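Local coordinates for protein intramolecular trans-sialidase (Macrobdella decora, PDB 3SLI) that cleaves terminal sialic acid from sialoglycoconjugates by intramolecular trans-sialylation, releasing 2,7-anhydro-Neu5Ac, at residues A[101-114]-A[186-198]. Sequence-based numbering, arbitrary orientation.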
loop_
_atom_site.group_PDB
_atom_site.type_symbol
_atom_site.label_atom_id
_atom_site.label_comp_id
_atom_site.label_asym_id
_atom_site.label_seq_id
_atom_site.Cartn_x
_atom_site.Cartn_y
_atom_site.Cartn_z
ATOM N N ARG A 101 7.989 14.908 3.294
ATOM C CA ARG A 101 7.349 15.353 2.060
ATOM C C ARG A 101 7.834 16.765 1.746
ATOM O O ARG A 101 8.516 17.373 2.563
ATOM C CB ARG A 101 5.814 15.285 2.155
ATOM C CG ARG A 101 5.131 16.344 3.027
ATOM C CD ARG A 101 3.619 16.126 3.027
ATOM N NE ARG A 101 3.041 16.216 1.680
ATOM C CZ ARG A 101 1.940 15.577 1.278
ATOM N NH1 ARG A 101 1.279 14.782 2.107
ATOM N NH2 ARG A 101 1.474 15.764 0.049
ATOM N N ALA A 102 7.508 17.286 0.567
ATOM C CA ALA A 102 7.969 18.619 0.197
ATOM C C ALA A 102 6.843 19.599 -0.016
ATOM O O ALA A 102 6.916 20.753 0.418
ATOM C CB ALA A 102 8.835 18.546 -1.054
ATOM N N LEU A 103 5.760 19.111 -0.602
ATOM C CA LEU A 103 4.621 19.957 -0.914
ATOM C C LEU A 103 3.314 19.299 -0.501
ATOM O O LEU A 103 3.156 18.085 -0.622
ATOM C CB LEU A 103 4.629 20.252 -2.413
ATOM C CG LEU A 103 3.645 21.265 -2.985
ATOM C CD1 LEU A 103 4.377 22.150 -3.982
ATOM C CD2 LEU A 103 2.461 20.542 -3.632
ATOM N N TYR A 104 2.406 20.107 0.036
ATOM C CA TYR A 104 1.093 19.652 0.476
ATOM C C TYR A 104 0.072 20.732 0.138
ATOM O O TYR A 104 0.198 21.884 0.572
ATOM C CB TYR A 104 1.096 19.400 1.973
ATOM C CG TYR A 104 -0.237 18.961 2.524
ATOM C CD1 TYR A 104 -0.799 17.731 2.165
ATOM C CD2 TYR A 104 -0.915 19.747 3.453
ATOM C CE1 TYR A 104 -2.001 17.295 2.730
ATOM C CE2 TYR A 104 -2.115 19.323 4.023
ATOM C CZ TYR A 104 -2.646 18.097 3.661
ATOM O OH TYR A 104 -3.807 17.667 4.255
ATOM N N LYS A 105 -0.920 20.356 -0.661
ATOM C CA LYS A 105 -1.962 21.270 -1.100
ATOM C C LYS A 105 -1.411 22.536 -1.747
ATOM O O LYS A 105 -1.747 23.658 -1.364
ATOM C CB LYS A 105 -2.924 21.571 0.047
ATOM C CG LYS A 105 -3.901 20.436 0.265
ATOM C CD LYS A 105 -4.534 20.499 1.620
ATOM C CE LYS A 105 -5.591 19.428 1.757
ATOM N NZ LYS A 105 -6.803 19.847 1.023
ATOM N N GLY A 106 -0.512 22.328 -2.705
ATOM C CA GLY A 106 0.082 23.426 -3.445
ATOM C C GLY A 106 1.198 24.238 -2.818
ATOM O O GLY A 106 1.796 25.068 -3.506
ATOM N N GLU A 107 1.507 24.015 -1.543
ATOM C CA GLU A 107 2.567 24.791 -0.905
ATOM C C GLU A 107 3.636 23.985 -0.189
ATOM O O GLU A 107 3.370 22.885 0.305
ATOM C CB GLU A 107 1.959 25.820 0.045
ATOM C CG GLU A 107 1.026 26.785 -0.667
ATOM C CD GLU A 107 0.473 27.866 0.230
ATOM O OE1 GLU A 107 0.309 27.623 1.448
ATOM O OE2 GLU A 107 0.194 28.965 -0.295
ATOM N N ARG A 108 4.856 24.528 -0.179
ATOM C CA ARG A 108 5.993 23.896 0.487
ATOM C C ARG A 108 5.718 23.925 1.988
ATOM O O ARG A 108 5.358 24.969 2.538
ATOM C CB ARG A 108 7.290 24.646 0.173
ATOM C CG ARG A 108 7.726 24.588 -1.291
ATOM C CD ARG A 108 8.261 23.220 -1.671
ATOM N NE ARG A 108 8.662 23.169 -3.077
ATOM C CZ ARG A 108 9.593 22.354 -3.566
ATOM N NH1 ARG A 108 10.238 21.512 -2.773
ATOM N NH2 ARG A 108 9.877 22.375 -4.861
ATOM N N VAL A 109 5.869 22.781 2.641
ATOM C CA VAL A 109 5.595 22.682 4.069
ATOM C C VAL A 109 6.814 22.287 4.905
ATOM O O VAL A 109 7.789 21.742 4.386
ATOM C CB VAL A 109 4.433 21.685 4.344
ATOM C CG1 VAL A 109 3.122 22.220 3.758
ATOM C CG2 VAL A 109 4.761 20.293 3.773
ATOM N N PHE A 110 6.760 22.598 6.195
ATOM C CA PHE A 110 7.844 22.270 7.114
ATOM C C PHE A 110 7.755 20.842 7.626
ATOM O O PHE A 110 6.665 20.312 7.854
ATOM C CB PHE A 110 7.833 23.213 8.326
ATOM C CG PHE A 110 8.450 24.554 8.064
ATOM C CD1 PHE A 110 7.717 25.570 7.457
ATOM C CD2 PHE A 110 9.770 24.805 8.430
ATOM C CE1 PHE A 110 8.294 26.823 7.214
ATOM C CE2 PHE A 110 10.357 26.047 8.194
ATOM C CZ PHE A 110 9.619 27.061 7.585
ATOM N N ASN A 111 8.909 20.213 7.790
ATOM C CA ASN A 111 8.976 18.870 8.337
ATOM C C ASN A 111 9.854 19.046 9.570
ATOM O O ASN A 111 10.687 19.960 9.615
ATOM C CB ASN A 111 9.636 17.885 7.358
ATOM C CG ASN A 111 8.790 17.638 6.108
ATOM O OD1 ASN A 111 8.790 18.442 5.175
ATOM N ND2 ASN A 111 8.092 16.514 6.079
ATOM N N THR A 112 9.640 18.219 10.581
ATOM C CA THR A 112 10.428 18.301 11.800
ATOM C C THR A 112 11.108 16.955 11.984
ATOM O O THR A 112 10.449 15.911 12.046
ATOM C CB THR A 112 9.541 18.652 13.015
ATOM O OG1 THR A 112 8.664 19.734 12.665
ATOM C CG2 THR A 112 10.412 19.080 14.205
ATOM N N VAL A 113 12.436 16.982 12.059
ATOM C CA VAL A 113 13.224 15.761 12.194
ATOM C C VAL A 113 14.171 15.796 13.398
ATOM O O VAL A 113 14.435 16.867 13.959
ATOM C CB VAL A 113 14.036 15.502 10.888
ATOM C CG1 VAL A 113 13.112 15.587 9.691
ATOM C CG2 VAL A 113 15.177 16.515 10.740
ATOM N N ALA A 114 14.681 14.627 13.775
ATOM C CA ALA A 114 15.596 14.516 14.902
ATOM C C ALA A 114 16.488 13.295 14.809
ATOM O O ALA A 114 16.077 12.235 14.331
ATOM C CB ALA A 114 14.823 14.472 16.227
ATOM N N GLU A 186 10.231 12.333 24.128
ATOM C CA GLU A 186 10.410 13.764 23.892
ATOM C C GLU A 186 10.564 14.064 22.399
ATOM O O GLU A 186 10.105 15.104 21.922
ATOM C CB GLU A 186 11.654 14.291 24.612
ATOM C CG GLU A 186 11.624 14.187 26.122
ATOM C CD GLU A 186 12.910 14.706 26.755
ATOM O OE1 GLU A 186 13.095 15.946 26.786
ATOM O OE2 GLU A 186 13.737 13.875 27.198
ATOM N N LEU A 187 11.238 13.167 21.679
ATOM C CA LEU A 187 11.471 13.355 20.244
ATOM C C LEU A 187 10.232 13.101 19.386
ATOM O O LEU A 187 10.011 13.809 18.403
ATOM C CB LEU A 187 12.675 12.528 19.778
ATOM C CG LEU A 187 13.979 12.988 20.453
ATOM C CD1 LEU A 187 15.152 12.086 20.078
ATOM C CD2 LEU A 187 14.260 14.442 20.082
ATOM N N ILE A 188 9.424 12.116 19.772
ATOM C CA ILE A 188 8.169 11.807 19.076
ATOM C C ILE A 188 7.298 13.061 19.223
ATOM O O ILE A 188 6.729 13.565 18.259
ATOM C CB ILE A 188 7.418 10.611 19.753
ATOM C CG1 ILE A 188 8.145 9.287 19.510
ATOM C CG2 ILE A 188 5.975 10.535 19.268
ATOM C CD1 ILE A 188 8.165 8.836 18.064
ATOM N N GLN A 189 7.238 13.569 20.448
ATOM C CA GLN A 189 6.473 14.762 20.784
ATOM C C GLN A 189 6.992 15.991 20.016
ATOM O O GLN A 189 6.226 16.684 19.339
ATOM C CB GLN A 189 6.565 14.995 22.296
ATOM C CG GLN A 189 5.733 16.142 22.825
ATOM C CD GLN A 189 4.255 15.831 22.821
ATOM O OE1 GLN A 189 3.839 14.713 23.145
ATOM N NE2 GLN A 189 3.446 16.819 22.457
ATOM N N ALA A 190 8.298 16.243 20.103
ATOM C CA ALA A 190 8.914 17.382 19.428
ATOM C C ALA A 190 8.721 17.379 17.911
ATOM O O ALA A 190 8.373 18.409 17.327
ATOM C CB ALA A 190 10.393 17.444 19.757
ATOM N N THR A 191 8.964 16.237 17.273
ATOM C CA THR A 191 8.817 16.147 15.818
ATOM C C THR A 191 7.359 16.041 15.353
ATOM O O THR A 191 7.041 16.423 14.229
ATOM C CB THR A 191 9.664 14.991 15.202
ATOM O OG1 THR A 191 9.212 13.724 15.693
ATOM C CG2 THR A 191 11.153 15.167 15.532
ATOM N N GLY A 192 6.476 15.577 16.237
ATOM C CA GLY A 192 5.068 15.432 15.902
ATOM C C GLY A 192 4.301 16.725 15.690
ATOM O O GLY A 192 3.106 16.705 15.386
ATOM N N VAL A 193 4.986 17.855 15.826
ATOM C CA VAL A 193 4.354 19.149 15.649
ATOM C C VAL A 193 3.975 19.425 14.185
ATOM O O VAL A 193 3.233 20.369 13.891
ATOM C CB VAL A 193 5.242 20.274 16.231
ATOM C CG1 VAL A 193 6.369 20.639 15.278
ATOM C CG2 VAL A 193 4.397 21.475 16.587
ATOM N N THR A 194 4.511 18.628 13.265
ATOM C CA THR A 194 4.182 18.781 11.851
ATOM C C THR A 194 3.795 17.424 11.269
ATOM O O THR A 194 4.594 16.489 11.272
ATOM C CB THR A 194 5.357 19.374 11.017
ATOM O OG1 THR A 194 6.564 18.643 11.277
ATOM C CG2 THR A 194 5.550 20.857 11.313
ATOM N N THR A 195 2.537 17.294 10.860
ATOM C CA THR A 195 2.041 16.060 10.250
ATOM C C THR A 195 1.087 16.486 9.142
ATOM O O THR A 195 0.481 17.560 9.220
ATOM C CB THR A 195 1.295 15.133 11.256
ATOM O OG1 THR A 195 0.166 15.821 11.807
ATOM C CG2 THR A 195 2.226 14.669 12.379
ATOM N N TYR A 196 0.991 15.670 8.094
ATOM C CA TYR A 196 0.125 15.977 6.958
ATOM C C TYR A 196 -0.653 14.727 6.571
ATOM O O TYR A 196 -0.086 13.637 6.459
ATOM C CB TYR A 196 0.961 16.503 5.789
ATOM C CG TYR A 196 1.823 17.684 6.191
ATOM C CD1 TYR A 196 3.099 17.490 6.734
ATOM C CD2 TYR A 196 1.332 18.981 6.126
ATOM C CE1 TYR A 196 3.854 18.565 7.215
ATOM C CE2 TYR A 196 2.074 20.062 6.600
ATOM C CZ TYR A 196 3.334 19.848 7.149
ATOM O OH TYR A 196 4.049 20.916 7.654
ATOM N N GLY A 197 -1.959 14.890 6.385
ATOM C CA GLY A 197 -2.809 13.763 6.050
ATOM C C GLY A 197 -2.966 12.930 7.304
ATOM O O GLY A 197 -2.338 13.231 8.324
ATOM N N GLU A 198 -3.807 11.907 7.263
ATOM C CA GLU A 198 -3.986 11.072 8.437
ATOM C C GLU A 198 -3.934 9.599 8.104
ATOM O O GLU A 198 -3.923 9.216 6.938
ATOM C CB GLU A 198 -5.292 11.412 9.156
ATOM C CG GLU A 198 -6.527 11.390 8.288
ATOM C CD GLU A 198 -7.735 12.025 8.965
ATOM O OE1 GLU A 198 -7.666 13.234 9.286
ATOM O OE2 GLU A 198 -8.759 11.322 9.158
HETATM O O HOH W 1 2.547 13.320 4.351
HETATM O O HOH W 2 -3.114 17.285 7.020
HETATM O O HOH W 3 4.411 23.989 7.063
#
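Y196 turns one ring face to V109, whose CG2 lies over it, 3.9 Å from the ring centroid, a CH-pi contact. Its CB lies over the centre of the Y104 ring, a second CH-pi contact, 4.2 Å from the centroid, while the two tyrosine planes meet obliquely at 59°. R101 CD packs against Y196 CB, 3.9 Å away. A bend at chi3 (-60°) folds the guanidinium back so that NE and NH2 both grip L103 O; NH1 forms a salt bridge with E668 of strand 665-670. At the far end of the ring, Y196 OH donates to F110 O over 2.7 Å, in the carbonyl plane and on a lone pair, and a water links this hydroxyl to F110 N. Farther along, T112 and T194 cross nearly at right angles with OG1 2.7 Å from OG1, and N129 also bonds T194 OG1. Beyond them the end of helix 184-191 runs nearly antiparallel to strand 111-114, with T191 CB against T112 O and A114 CB touching L187 CD2 at 3.9 Å. The contact thus packs the helix end and the loop after it against strand 107-118 and the turn before it, within the concanavalin-like N-terminal domain. Its chemistry is mixed: methyl groups and backbone oxygens meet at the helix end, a hydroxyl pair follows, and the tyrosine is fixed by CH-pi contacts and a directed hydrogen bond at its hydroxyl.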